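Local atomic coordinates of polyketide synthase (Lyngbya majuscula 19L, PDB entry 3QIT), a protein that serves as the thioesterase that probably releases the finished curacin A chain, coupling thioester hydrolysis to decarboxylation and sulfate elimination to form a terminal alkene. Residues A41-E44 with V45-L49; T110-A113 with S114-K118; F181-I184 with L185-I189; S221-L224 with E225-K228; K243-R246 with P247-Q251. All coordinates share one frame; numbering follows the deposited sequence. Where two conformers were deposited one is given.

Contact 1 of 5, residues A41-E44 with V45-L49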
loop_
_atom_site.group_PDB
_atom_site.type_symbol
_atom_site.label_atom_id
_atom_site.label_comp_id
_atom_site.label_asym_id
_atom_site.label_seq_id
_atom_site.Cartn_x
_atom_site.Cartn_y
_atom_site.Cartn_z
ATOM N N ALA B 41 7.151 -8.754 -23.137
ATOM C CA ALA B 41 6.774 -7.722 -24.110
ATOM C C ALA B 41 7.997 -6.954 -24.634
ATOM O O ALA B 41 7.906 -6.271 -25.645
ATOM C CB ALA B 41 5.727 -6.728 -23.483
ATOM N N TRP B 42 9.124 -7.069 -23.926
ATOM C CA TRP B 42 10.365 -6.405 -24.327
ATOM C C TRP B 42 11.161 -7.196 -25.336
ATOM O O TRP B 42 12.210 -6.730 -25.762
ATOM C CB TRP B 42 11.259 -6.154 -23.097
ATOM C CG TRP B 42 10.758 -5.019 -22.229
ATOM C CD1 TRP B 42 10.109 -5.132 -21.034
ATOM C CD2 TRP B 42 10.829 -3.621 -22.532
ATOM N NE1 TRP B 42 9.797 -3.872 -20.552
ATOM C CE2 TRP B 42 10.226 -2.931 -21.459
ATOM C CE3 TRP B 42 11.360 -2.883 -23.608
ATOM C CZ2 TRP B 42 10.146 -1.522 -21.411
ATOM C CZ3 TRP B 42 11.281 -1.480 -23.561
ATOM C CH2 TRP B 42 10.663 -0.814 -22.475
ATOM N N GLN B 43 10.678 -8.372 -25.738
ATOM C CA GLN B 43 11.531 -9.288 -26.527
ATOM C C GLN B 43 12.087 -8.679 -27.816
ATOM O O GLN B 43 13.253 -8.908 -28.168
ATOM C CB GLN B 43 10.778 -10.576 -26.848
ATOM C CG GLN B 43 11.617 -11.549 -27.688
ATOM C CD GLN B 43 11.245 -12.980 -27.439
ATOM O OE1 GLN B 43 11.730 -13.592 -26.500
ATOM N NE2 GLN B 43 10.406 -13.534 -28.292
ATOM N N GLU B 44 11.250 -7.947 -28.543
ATOM C CA GLU B 44 11.683 -7.365 -29.815
ATOM C C GLU B 44 12.767 -6.301 -29.657
ATOM O O GLU B 44 13.588 -6.125 -30.558
ATOM C CB GLU B 44 10.486 -6.875 -30.630
ATOM C CG GLU B 44 9.679 -8.046 -31.259
ATOM C CD GLU B 44 10.538 -8.923 -32.189
ATOM O OE1 GLU B 44 11.127 -8.391 -33.162
ATOM O OE2 GLU B 44 10.644 -10.144 -31.944
ATOM N N VAL B 45 12.760 -5.590 -28.528
ATOM C CA VAL B 45 13.887 -4.724 -28.147
ATOM C C VAL B 45 15.108 -5.524 -27.641
ATOM O O VAL B 45 16.264 -5.178 -27.937
ATOM C CB VAL B 45 13.445 -3.692 -27.074
ATOM C CG1 VAL B 45 14.623 -2.799 -26.639
ATOM C CG2 VAL B 45 12.256 -2.839 -27.591
ATOM N N ALA B 46 14.845 -6.571 -26.856
ATOM C CA ALA B 46 15.889 -7.307 -26.173
ATOM C C ALA B 46 16.780 -8.098 -27.152
ATOM O O ALA B 46 18.003 -8.161 -26.950
ATOM C CB ALA B 46 15.278 -8.242 -25.148
ATOM N N LEU B 47 16.180 -8.692 -28.182
ATOM C CA LEU B 47 16.970 -9.555 -29.088
ATOM C C LEU B 47 18.175 -8.814 -29.707
ATOM O O LEU B 47 19.302 -9.288 -29.573
ATOM C CB LEU B 47 16.097 -10.279 -30.148
ATOM C CG LEU B 47 15.093 -11.267 -29.516
ATOM C CD1 LEU B 47 14.118 -11.857 -30.536
ATOM C CD2 LEU B 47 15.824 -12.372 -28.782
ATOM N N PRO B 48 17.949 -7.633 -30.320
ATOM C CA PRO B 48 19.107 -6.937 -30.898
ATOM C C PRO B 48 20.109 -6.456 -29.849
ATOM O O PRO B 48 21.305 -6.405 -30.143
ATOM C CB PRO B 48 18.487 -5.742 -31.641
ATOM C CG PRO B 48 17.080 -5.680 -31.200
ATOM C CD PRO B 48 16.682 -7.037 -30.769
ATOM N N LEU B 49 19.645 -6.099 -28.646
ATOM C CA LEU B 49 20.585 -5.727 -27.563
ATOM C C LEU B 49 21.431 -6.900 -27.107
ATOM O O LEU B 49 22.641 -6.760 -26.872
ATOM C CB LEU B 49 19.846 -5.163 -26.337
ATOM C CG LEU B 49 19.084 -3.852 -26.509
ATOM C CD1 LEU B 49 18.192 -3.604 -25.283
ATOM C CD2 LEU B 49 20.062 -2.702 -26.724
HETATM O O HOH W 1 9.623 -5.701 -27.661
#
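Val-45 lies beside the indole of Trp-42 where a short 3-10 turn runs into helix 43-51. The two side chains run alongside each other and point the same way. Methyl CG2 of Val-45 meets the indole at its edge, near the ring plane, with CG2 4.1 Å from Trp-42 CE3. The valine puts CG1 anti to its backbone N (chi1 179°), and this leaves CG2 as the branch facing the tryptophan. Gln-43 meets Leu-47 one turn further on. CG of Gln-43 is 3.8 Å from Leu-47 CD1, so its aliphatic part does the touching. Its amide reaches further, and OE1 takes a hydrogen bond from Trp-21 NE1. The backbone follows the same step, with Leu-47 N donating to Gln-43 O at 2.9 Å. Glu-44 makes a more distant contact: its chain bends at chi2 (-59°) and OE2 lies 4.1 Å from Leu-47 CD1. Pro-48 has no N-H to give, and its CD rests 3.2 Å from Glu-44 O at a kink in the helix. A water donates to Ala-41 O at 2.7 Å and accepts from Val-45 N, linking the 3-10 turn to the helix. Helix 43-51 is the helix of the beta-alpha-beta unit of strands 28-32 and 55-59. Trp-42 packs on Cys-31 and Ala-58 of those strands, Val-45 packs on Ala-276 of helix 276-284, and Leu-47 on Trp-21 of strand 14-21.

Contact 2 of 5, residues T110-A113 with S114-K118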
loop_
_atom_site.group_PDB
_atom_site.type_symbol
_atom_site.label_atom_id
_atom_site.label_comp_id
_atom_site.label_asym_id
_atom_site.label_seq_id
_atom_site.Cartn_x
_atom_site.Cartn_y
_atom_site.Cartn_z
ATOM N N THR B 110 11.622 6.389 -13.270
ATOM C CA THR B 110 12.027 7.717 -12.760
ATOM C C THR B 110 12.151 7.720 -11.236
ATOM O O THR B 110 13.046 8.353 -10.664
ATOM C CB THR B 110 11.104 8.905 -13.190
ATOM O OG1 THR B 110 9.791 8.767 -12.627
ATOM C CG2 THR B 110 11.007 9.015 -14.695
ATOM N N ALA B 111 11.246 7.027 -10.574
ATOM C CA ALA B 111 11.276 7.003 -9.128
ATOM C C ALA B 111 12.495 6.252 -8.629
ATOM O O ALA B 111 13.223 6.738 -7.751
ATOM C CB ALA B 111 9.983 6.429 -8.575
ATOM N N ILE B 112 12.789 5.115 -9.234
ATOM C CA ILE B 112 13.959 4.358 -8.766
ATOM C C ILE B 112 15.283 5.082 -9.073
ATOM O O ILE B 112 16.187 5.065 -8.254
ATOM C CB ILE B 112 13.935 2.868 -9.195
ATOM C CG1 ILE B 112 14.823 2.020 -8.263
ATOM C CG2 ILE B 112 14.405 2.693 -10.597
ATOM C CD1 ILE B 112 14.245 1.770 -6.879
ATOM N N ALA B 113 15.348 5.766 -10.217
ATOM C CA ALA B 113 16.515 6.578 -10.584
ATOM C C ALA B 113 16.695 7.753 -9.646
ATOM O O ALA B 113 17.815 8.180 -9.406
ATOM C CB ALA B 113 16.425 7.058 -12.051
ATOM N N SER B 114 15.591 8.259 -9.099
ATOM C CA SER B 114 15.656 9.367 -8.136
ATOM C C SER B 114 16.207 8.900 -6.795
ATOM O O SER B 114 16.918 9.649 -6.118
ATOM C CB SER B 114 14.296 10.072 -7.989
ATOM O OG SER B 114 13.390 9.356 -7.159
ATOM N N VAL B 115 15.909 7.650 -6.449
ATOM C CA VAL B 115 16.326 7.028 -5.188
ATOM C C VAL B 115 17.730 6.412 -5.241
ATOM O O VAL B 115 18.489 6.514 -4.272
ATOM C CB VAL B 115 15.290 5.966 -4.730
ATOM C CG1 VAL B 115 15.794 5.151 -3.525
ATOM C CG2 VAL B 115 13.960 6.633 -4.401
ATOM N N ARG B 116 18.071 5.769 -6.363
ATOM C CA ARG B 116 19.331 5.061 -6.501
ATOM C C ARG B 116 20.149 5.597 -7.695
ATOM O O ARG B 116 20.545 4.820 -8.572
ATOM C CB ARG B 116 19.081 3.570 -6.740
ATOM C CG ARG B 116 18.136 2.893 -5.736
ATOM C CD ARG B 116 18.742 2.897 -4.339
ATOM N NE ARG B 116 17.898 2.160 -3.388
ATOM C CZ ARG B 116 17.854 2.394 -2.078
ATOM N NH1 ARG B 116 18.562 3.389 -1.532
ATOM N NH2 ARG B 116 17.060 1.651 -1.311
ATOM N N PRO B 117 20.409 6.915 -7.736
ATOM C CA PRO B 117 21.094 7.454 -8.921
ATOM C C PRO B 117 22.450 6.833 -9.232
ATOM O O PRO B 117 22.801 6.706 -10.403
ATOM C CB PRO B 117 21.254 8.947 -8.580
ATOM C CG PRO B 117 21.164 9.016 -7.104
ATOM C CD PRO B 117 20.133 7.977 -6.755
ATOM N N LYS B 118 23.215 6.436 -8.211
ATOM C CA LYS B 118 24.554 5.903 -8.472
ATOM C C LYS B 118 24.506 4.572 -9.225
ATOM O O LYS B 118 25.479 4.170 -9.855
ATOM C CB LYS B 118 25.348 5.757 -7.172
ATOM C CG LYS B 118 25.538 7.065 -6.422
ATOM C CD LYS B 118 26.285 6.820 -5.116
ATOM C CE LYS B 118 26.487 8.108 -4.321
ATOM N NZ LYS B 118 25.228 8.540 -3.647
#
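Ser-114 folds back onto Ala-111 in a local side-chain-to-backbone contact at the C-terminal end of helix 104-115. OG of Ser-114 donates to Ala-111 O at 2.7 Å. A chi1 of 79° sets OG between the backbone N and the carbonyl carbon, within reach of the turn below. It comes at the carbonyl from one side, with a C=O...OG angle of 125°. Val-115 N also donates to Ala-111 O, at 3.1 Å, and Ser-114 N adds a weak bond. With an alanine at Ser-114, the Ala-111 carbonyl would probably lose the hydroxyl that makes its shortest bond and be left to backbone N-H groups. Arg-116 N closes the last turn on Ile-112 O at 2.8 Å, and Arg-116 itself leaves helical geometry. Pro-117 cannot continue the pattern, and its CD packs 3.5 Å from Ala-113 O. The Arg-116 guanidinium has Val-115 CG1 near one face. It forms salt bridges with Asp-86 and with Asp-149 of the second subunit. Helix 104-115 is the crossover connection of a beta-alpha-beta unit, joining parallel strands 97-102 and 120-126. Ala-113 packs on Leu-123 of strand 120-126, Ile-112 on Ile-89 of helix 78-91, and Ser-114 on Met-226 of helix 220-229.

Contact 3 of 5, residues F181-I184 with L185-I189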
loop_
_atom_site.group_PDB
_atom_site.type_symbol
_atom_site.label_atom_id
_atom_site.label_comp_id
_atom_site.label_asym_id
_atom_site.label_seq_id
_atom_site.Cartn_x
_atom_site.Cartn_y
_atom_site.Cartn_z
ATOM N N PHE B 181 4.210 -12.843 -32.561
ATOM C CA PHE B 181 4.577 -12.278 -31.267
ATOM C C PHE B 181 3.316 -12.163 -30.415
ATOM O O PHE B 181 3.350 -12.457 -29.225
ATOM C CB PHE B 181 5.292 -10.930 -31.423
ATOM C CG PHE B 181 5.969 -10.425 -30.155
ATOM C CD1 PHE B 181 6.420 -11.307 -29.166
ATOM C CD2 PHE B 181 6.182 -9.071 -29.978
ATOM C CE1 PHE B 181 7.040 -10.831 -27.991
ATOM C CE2 PHE B 181 6.813 -8.582 -28.828
ATOM C CZ PHE B 181 7.225 -9.465 -27.831
ATOM N N SER B 182 2.196 -11.807 -31.041
ATOM C CA SER B 182 0.924 -11.750 -30.302
ATOM C C SER B 182 0.609 -13.123 -29.690
ATOM O O SER B 182 0.151 -13.248 -28.532
ATOM C CB SER B 182 -0.220 -11.231 -31.194
ATOM O OG SER B 182 -0.672 -12.230 -32.084
ATOM N N TYR B 183 0.877 -14.167 -30.444
ATOM C CA TYR B 183 0.666 -15.519 -29.955
ATOM C C TYR B 183 1.612 -15.890 -28.813
ATOM O O TYR B 183 1.184 -16.414 -27.803
ATOM C CB TYR B 183 0.796 -16.521 -31.105
ATOM C CG TYR B 183 0.386 -17.889 -30.659
ATOM C CD1 TYR B 183 -0.960 -18.287 -30.718
ATOM C CD2 TYR B 183 1.314 -18.755 -30.094
ATOM C CE1 TYR B 183 -1.351 -19.546 -30.274
ATOM C CE2 TYR B 183 0.942 -20.009 -29.647
ATOM C CZ TYR B 183 -0.382 -20.398 -29.736
ATOM O OH TYR B 183 -0.724 -21.646 -29.289
ATOM N N ILE B 184 2.900 -15.610 -28.979
ATOM C CA ILE B 184 3.897 -15.838 -27.942
ATOM C C ILE B 184 3.509 -15.156 -26.584
ATOM O O ILE B 184 3.616 -15.759 -25.487
ATOM C CB ILE B 184 5.281 -15.381 -28.511
ATOM C CG1 ILE B 184 5.786 -16.467 -29.487
ATOM C CG2 ILE B 184 6.288 -15.082 -27.411
ATOM C CD1 ILE B 184 6.891 -16.008 -30.433
ATOM N N LEU B 185 3.038 -13.924 -26.675
ATOM C CA LEU B 185 2.618 -13.157 -25.482
ATOM C C LEU B 185 1.398 -13.805 -24.819
ATOM O O LEU B 185 1.410 -14.071 -23.631
ATOM C CB LEU B 185 2.299 -11.732 -25.882
ATOM C CG LEU B 185 3.539 -10.903 -26.242
ATOM C CD1 LEU B 185 3.098 -9.637 -26.988
ATOM C CD2 LEU B 185 4.316 -10.558 -25.003
ATOM N N ALA B 186 0.388 -14.136 -25.628
ATOM C CA ALA B 186 -0.847 -14.755 -25.094
ATOM C C ALA B 186 -0.591 -16.128 -24.464
ATOM O O ALA B 186 -1.178 -16.463 -23.441
ATOM C CB ALA B 186 -1.920 -14.858 -26.196
ATOM N N GLN B 187 0.245 -16.944 -25.125
ATOM C CA GLN B 187 0.731 -18.220 -24.623
ATOM C C GLN B 187 1.250 -18.116 -23.200
ATOM O O GLN B 187 0.925 -18.945 -22.351
ATOM C CB GLN B 187 1.866 -18.670 -25.583
ATOM C CG GLN B 187 2.621 -19.957 -25.319
ATOM C CD GLN B 187 3.628 -20.244 -26.473
ATOM O OE1 GLN B 187 4.613 -19.530 -26.645
ATOM N NE2 GLN B 187 3.362 -21.278 -27.254
ATOM N N ARG B 188 1.992 -17.051 -22.918
ATOM C CA ARG B 188 2.601 -16.901 -21.612
ATOM C C ARG B 188 1.592 -16.511 -20.518
ATOM O O ARG B 188 1.748 -16.886 -19.356
ATOM C CB ARG B 188 3.762 -15.901 -21.673
ATOM C CG ARG B 188 4.569 -15.851 -20.389
ATOM C CD ARG B 188 5.953 -15.288 -20.638
ATOM N NE ARG B 188 6.758 -15.292 -19.412
ATOM C CZ ARG B 188 6.854 -14.286 -18.536
ATOM N NH1 ARG B 188 6.166 -13.168 -18.717
ATOM N NH2 ARG B 188 7.646 -14.414 -17.464
ATOM N N ILE B 189 0.560 -15.770 -20.909
ATOM C CA ILE B 189 -0.362 -15.187 -19.931
ATOM C C ILE B 189 -1.792 -15.669 -20.065
ATOM O O ILE B 189 -2.720 -14.949 -19.729
ATOM C CB ILE B 189 -0.306 -13.647 -19.901
ATOM C CG1 ILE B 189 -0.570 -13.020 -21.292
ATOM C CG2 ILE B 189 1.045 -13.192 -19.258
ATOM C CD1 ILE B 189 -0.913 -11.498 -21.193
HETATM O O HOH W 2 5.288 -17.682 -24.999
#
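Leu-185 sets its side chain against the ring of Phe-181, one turn back in helix 179-188. Its CD1 stands over the centre of one ring face, 4.0 Å from the centroid of the Phe-181 ring and only 3° off the ring normal, a CH-pi contact. CG of the leucine is nearer the rim, 3.9 Å from Phe-181 CE1. Were Leu-185 replaced by an alanine, this face would probably lose its CH-pi partner, and a gap would open between the ring and helix 163-173. Ala-186 follows with a plain backbone bond, its N donating to Ser-182 O at 3.0 Å. Gln-187 comes next and is extended, with CG anti to the backbone N (chi1 178°). This carries its amide to the edge of the Tyr-183 ring, where NE2 is 3.6 Å from CE2 of Tyr-183. The amide and ring planes are 76° apart. The other end of the amide is held by water: one molecule donates to Gln-187 OE1 at 2.6 Å and to Ile-184 O at 2.6 Å. Arg-188 N reaches Ile-184 O only weakly, at 3.3 Å, as the helix runs out. The Arg-188 side chain leads away to salt bridges with Asp-60 and Glu-6. Ile-189 then leaves helical geometry and hydrogen-bonds through its backbone with Ser-200. The helix lies in the long insertion between strands 120-126 and 234-239, consistent with a lid of the alpha/beta hydrolase fold. Leu-185 packs on Leu-170 and Ala-186 on Val-163, both of helix 163-173, while Arg-188 crosses to strand 14-21 at Cys-17 and Cys-19.

Contact 4 of 5, residues S221-L224 with E225-K228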
loop_
_atom_site.group_PDB
_atom_site.type_symbol
_atom_site.label_atom_id
_atom_site.label_comp_id
_atom_site.label_asym_id
_atom_site.label_seq_id
_atom_site.Cartn_x
_atom_site.Cartn_y
_atom_site.Cartn_z
ATOM N N SER B 221 2.166 18.342 -9.431
ATOM C CA SER B 221 3.177 19.262 -8.906
ATOM C C SER B 221 4.349 18.534 -8.232
ATOM O O SER B 221 5.513 18.781 -8.553
ATOM C CB SER B 221 2.519 20.241 -7.928
ATOM O OG SER B 221 3.433 21.246 -7.544
ATOM N N GLN B 222 4.030 17.624 -7.316
ATOM C CA GLN B 222 5.039 16.838 -6.606
ATOM C C GLN B 222 5.874 15.986 -7.573
ATOM O O GLN B 222 7.102 15.891 -7.432
ATOM C CB GLN B 222 4.374 15.948 -5.550
ATOM C CG GLN B 222 5.336 15.297 -4.563
ATOM C CD GLN B 222 5.597 16.155 -3.326
ATOM O OE1 GLN B 222 6.069 17.292 -3.423
ATOM N NE2 GLN B 222 5.302 15.600 -2.152
ATOM N N TYR B 223 5.195 15.376 -8.545
ATOM C CA TYR B 223 5.862 14.528 -9.527
ATOM C C TYR B 223 6.886 15.302 -10.350
ATOM O O TYR B 223 7.978 14.803 -10.599
ATOM C CB TYR B 223 4.872 13.805 -10.453
ATOM C CG TYR B 223 5.593 12.822 -11.348
ATOM C CD1 TYR B 223 6.361 11.800 -10.788
ATOM C CD2 TYR B 223 5.567 12.948 -12.738
ATOM C CE1 TYR B 223 7.057 10.895 -11.572
ATOM C CE2 TYR B 223 6.266 12.030 -13.555
ATOM C CZ TYR B 223 7.012 11.009 -12.952
ATOM O OH TYR B 223 7.729 10.097 -13.705
ATOM N N LEU B 224 6.534 16.516 -10.765
ATOM C CA LEU B 224 7.472 17.359 -11.503
ATOM C C LEU B 224 8.702 17.667 -10.653
ATOM O O LEU B 224 9.819 17.741 -11.172
ATOM C CB LEU B 224 6.805 18.660 -11.964
ATOM C CG LEU B 224 5.691 18.544 -13.016
ATOM C CD1 LEU B 224 5.088 19.918 -13.309
ATOM C CD2 LEU B 224 6.212 17.898 -14.299
ATOM N N GLU B 225 8.509 17.828 -9.346
ATOM C CA GLU B 225 9.653 18.068 -8.478
ATOM C C GLU B 225 10.587 16.860 -8.471
ATOM O O GLU B 225 11.807 17.024 -8.440
ATOM C CB GLU B 225 9.226 18.458 -7.057
ATOM C CG GLU B 225 8.620 19.862 -6.950
ATOM C CD GLU B 225 9.629 20.994 -7.179
ATOM O OE1 GLU B 225 9.185 22.146 -7.399
ATOM O OE2 GLU B 225 10.859 20.749 -7.132
ATOM N N MET B 226 10.012 15.660 -8.513
ATOM C CA MET B 226 10.801 14.435 -8.646
ATOM C C MET B 226 11.602 14.476 -9.946
ATOM O O MET B 226 12.823 14.268 -9.931
ATOM C CB MET B 226 9.899 13.193 -8.600
ATOM C CG MET B 226 10.496 11.937 -9.256
ATOM S SD MET B 226 9.595 10.426 -8.876
ATOM C CE MET B 226 10.139 10.168 -7.193
ATOM N N LEU B 227 10.911 14.760 -11.054
ATOM C CA LEU B 227 11.547 14.817 -12.379
ATOM C C LEU B 227 12.677 15.854 -12.414
ATOM O O LEU B 227 13.760 15.594 -12.965
ATOM C CB LEU B 227 10.521 15.114 -13.479
ATOM C CG LEU B 227 9.383 14.108 -13.752
ATOM C CD1 LEU B 227 8.542 14.556 -14.916
ATOM C CD2 LEU B 227 9.885 12.688 -13.976
ATOM N N LYS B 228 12.434 16.996 -11.778
ATOM C CA LYS B 228 13.416 18.074 -11.724
ATOM C C LYS B 228 14.699 17.633 -11.011
ATOM O O LYS B 228 15.788 18.085 -11.369
ATOM C CB LYS B 228 12.806 19.312 -11.047
ATOM C CG LYS B 228 13.548 20.608 -11.321
ATOM C CD LYS B 228 12.900 21.799 -10.616
ATOM C CE LYS B 228 13.647 23.097 -10.941
ATOM N NZ LYS B 228 13.222 24.249 -10.085
HETATM O O HOH W 3 6.471 21.205 -9.255
#
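Tyr-223 holds CG anti to its backbone N (chi1 -174°), while Leu-227 holds CG anti to its carbonyl carbon (chi1 -63°), and these choices bring the leucine over one face of the tyrosine ring. The result is a CH-pi contact between residues one turn apart in helix 220-229, with a Met-aromatic contact beside it. CG of Leu-227 lies 4.1 Å from the centroid of the Tyr-223 ring, offset toward the rim. The branch CD2 of Leu-227 reaches further along the ring, 3.5 Å from Tyr-223 CZ. Met-226 approaches the same ring obliquely, its sulfur 68° off the ring normal and SD 3.7 Å from Tyr-223 CE1. Leu-224 adds its CD2 at 4.1 Å from Leu-227 CD1. This apolar side of the helix faces inward, where Leu-224 and Leu-227 pack on Thr-256 of helix 247-256 and Leu-227 also on Leu-130. Tyr-223 OH hydrogen-bonds Thr-110 OG1 of helix 104-115. Met-226 continues to Leu-144 of the second subunit. The other side carries polar groups. There a water donates to Ser-221 O at 2.7 Å and, weakly, to OE1 of Glu-225. The backbone keeps regular helical bonding, and Lys-228 N donates to Leu-224 O at 2.8 Å.

Contact 5 of 5, residues K243-R246 with P247-Q251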
loop_
_atom_site.group_PDB
_atom_site.type_symbol
_atom_site.label_atom_id
_atom_site.label_comp_id
_atom_site.label_asym_id
_atom_site.label_seq_id
_atom_site.Cartn_x
_atom_site.Cartn_y
_atom_site.Cartn_z
ATOM N N LYS B 243 -0.549 9.764 -28.667
ATOM C CA LYS B 243 -1.444 10.794 -28.164
ATOM C C LYS B 243 -1.391 10.851 -26.637
ATOM O O LYS B 243 -2.162 11.572 -26.007
ATOM C CB LYS B 243 -2.872 10.554 -28.677
ATOM C CG LYS B 243 -2.973 10.386 -30.197
ATOM C CD LYS B 243 -2.733 11.706 -30.938
ATOM C CE LYS B 243 -2.401 11.476 -32.409
ATOM N NZ LYS B 243 -1.964 12.731 -33.099
ATOM N N LEU B 244 -0.461 10.098 -26.047
ATOM C CA LEU B 244 -0.286 10.091 -24.597
ATOM C C LEU B 244 -0.017 11.499 -24.060
ATOM O O LEU B 244 -0.686 11.963 -23.124
ATOM C CB LEU B 244 0.846 9.142 -24.177
ATOM C CG LEU B 244 1.106 9.121 -22.671
ATOM C CD1 LEU B 244 -0.058 8.435 -21.950
ATOM C CD2 LEU B 244 2.426 8.432 -22.323
ATOM N N ASN B 245 0.951 12.184 -24.662
ATOM C CA ASN B 245 1.310 13.513 -24.196
ATOM C C ASN B 245 0.810 14.580 -25.149
ATOM O O ASN B 245 1.151 14.580 -26.344
ATOM C CB ASN B 245 2.824 13.629 -24.009
ATOM C CG ASN B 245 3.318 12.856 -22.802
ATOM O OD1 ASN B 245 3.001 13.197 -21.664
ATOM N ND2 ASN B 245 4.098 11.806 -23.044
ATOM N N ARG B 246 -0.010 15.478 -24.608
ATOM C CA ARG B 246 -0.431 16.673 -25.328
ATOM C C ARG B 246 0.796 17.576 -25.487
ATOM O O ARG B 246 1.798 17.378 -24.789
ATOM C CB ARG B 246 -1.543 17.393 -24.556
ATOM C CG ARG B 246 -2.785 16.549 -24.284
ATOM C CD ARG B 246 -3.720 17.245 -23.288
ATOM N NE ARG B 246 -3.098 17.387 -21.967
ATOM C CZ ARG B 246 -3.490 18.243 -21.024
ATOM N NH1 ARG B 246 -4.515 19.063 -21.230
ATOM N NH2 ARG B 246 -2.844 18.285 -19.865
ATOM N N PRO B 247 0.744 18.553 -26.411
ATOM C CA PRO B 247 1.877 19.463 -26.564
ATOM C C PRO B 247 2.308 20.141 -25.259
ATOM O O PRO B 247 3.507 20.286 -25.027
ATOM C CB PRO B 247 1.360 20.503 -27.560
ATOM C CG PRO B 247 0.347 19.784 -28.349
ATOM C CD PRO B 247 -0.295 18.792 -27.431
ATOM N N GLU B 248 1.345 20.545 -24.424
ATOM C CA GLU B 248 1.652 21.114 -23.102
ATOM C C GLU B 248 2.367 20.139 -22.165
ATOM O O GLU B 248 3.176 20.566 -21.336
ATOM C CB GLU B 248 0.393 21.646 -22.403
ATOM C CG GLU B 248 -0.776 20.673 -22.378
ATOM C CD GLU B 248 -1.771 20.944 -23.500
ATOM O OE1 GLU B 248 -2.932 21.284 -23.173
ATOM O OE2 GLU B 248 -1.395 20.834 -24.698
ATOM N N ASP B 249 2.048 18.848 -22.272
ATOM C CA ASP B 249 2.712 17.825 -21.452
ATOM C C ASP B 249 4.151 17.627 -21.918
ATOM O O ASP B 249 5.057 17.496 -21.087
ATOM C CB ASP B 249 1.991 16.471 -21.515
ATOM C CG ASP B 249 0.577 16.519 -20.954
ATOM O OD1 ASP B 249 0.356 17.243 -19.961
ATOM O OD2 ASP B 249 -0.303 15.816 -21.509
ATOM N N LEU B 250 4.351 17.580 -23.240
ATOM C CA LEU B 250 5.707 17.502 -23.812
ATOM C C LEU B 250 6.529 18.711 -23.403
ATOM O O LEU B 250 7.693 18.571 -23.026
ATOM C CB LEU B 250 5.669 17.415 -25.337
ATOM C CG LEU B 250 5.093 16.148 -25.972
ATOM C CD1 LEU B 250 5.116 16.291 -27.492
ATOM C CD2 LEU B 250 5.861 14.924 -25.538
ATOM N N GLN B 251 5.913 19.896 -23.490
ATOM C CA GLN B 251 6.547 21.139 -23.068
ATOM C C GLN B 251 6.901 21.103 -21.581
ATOM O O GLN B 251 8.017 21.475 -21.188
ATOM C CB GLN B 251 5.650 22.341 -23.401
ATOM C CG GLN B 251 6.295 23.715 -23.194
ATOM C CD GLN B 251 7.575 23.932 -24.004
ATOM O OE1 GLN B 251 8.500 24.614 -23.545
ATOM N NE2 GLN B 251 7.631 23.363 -25.211
#
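Arg-246 and Asp-249 hold each other where the loop after strand 234-239 enters helix 247-256. This is the tight part of the contact. OD2 of Asp-249 accepts from Arg-246 N at 3.1 Å and from Arg-246 NE at 3.2 Å, and both donors come from the same face of the carboxylate. The NE bond is nearly straight (167°) and puts OD2 in the guanidinium plane, at its edge. NH2 adds a weak bond to OD1. Two bonds on OD2 thus fix the carboxylate and the bent arginine chain together. Beside them, CB of Asn-245 packs 3.6 Å from Leu-250 CD2, and OD1 of Asn-245 lies 3.4 Å from Asp-249 CB. The Asn-245 amide is held at its other end, where ND2 donates to Leu-128 O. The exposed side is looser. Glu-248 turns its CG between the backbone N and the carbonyl carbon (chi1 50°) and folds over one face of the guanidinium. Its OE1 is 3.3 Å from Arg-246 NH1, well out of the guanidinium plane, so this salt bridge rests on charge alone. Arg-246 sits at the N-cap position, and its O accepts from Leu-250 N at 3.0 Å in the first helical turn. The loop before it brings Leu-244 against Glu-127 and His-269, which with Ser-103 probably form the catalytic triad of this alpha/beta hydrolase fold.

Contacts 2 and 3 are largely buried, contacts 1 and 4 partly so, and contact 5 lies at the surface. Their chemistry follows this: Trp-Val and aliphatic packing in 1, a serine-to-carbonyl bond in 2, CH-pi and apolar contacts in 3 and 4, a charged network in 5. Contacts 1 and 2 sit in the beta-alpha-beta core, on helices beside the central sheet. Contact 3 meets contact 1, with Phe-181 CE2 3.8 Å from Glu-44 CG. Contact 2 meets contact 4 through a probable hydrogen bond of 2.7 Å between Thr-110 OG1 and Tyr-223 OH, and both touch the second subunit. Contact 5 touches none of the others; its nearest atoms are about 7 Å from contact 4.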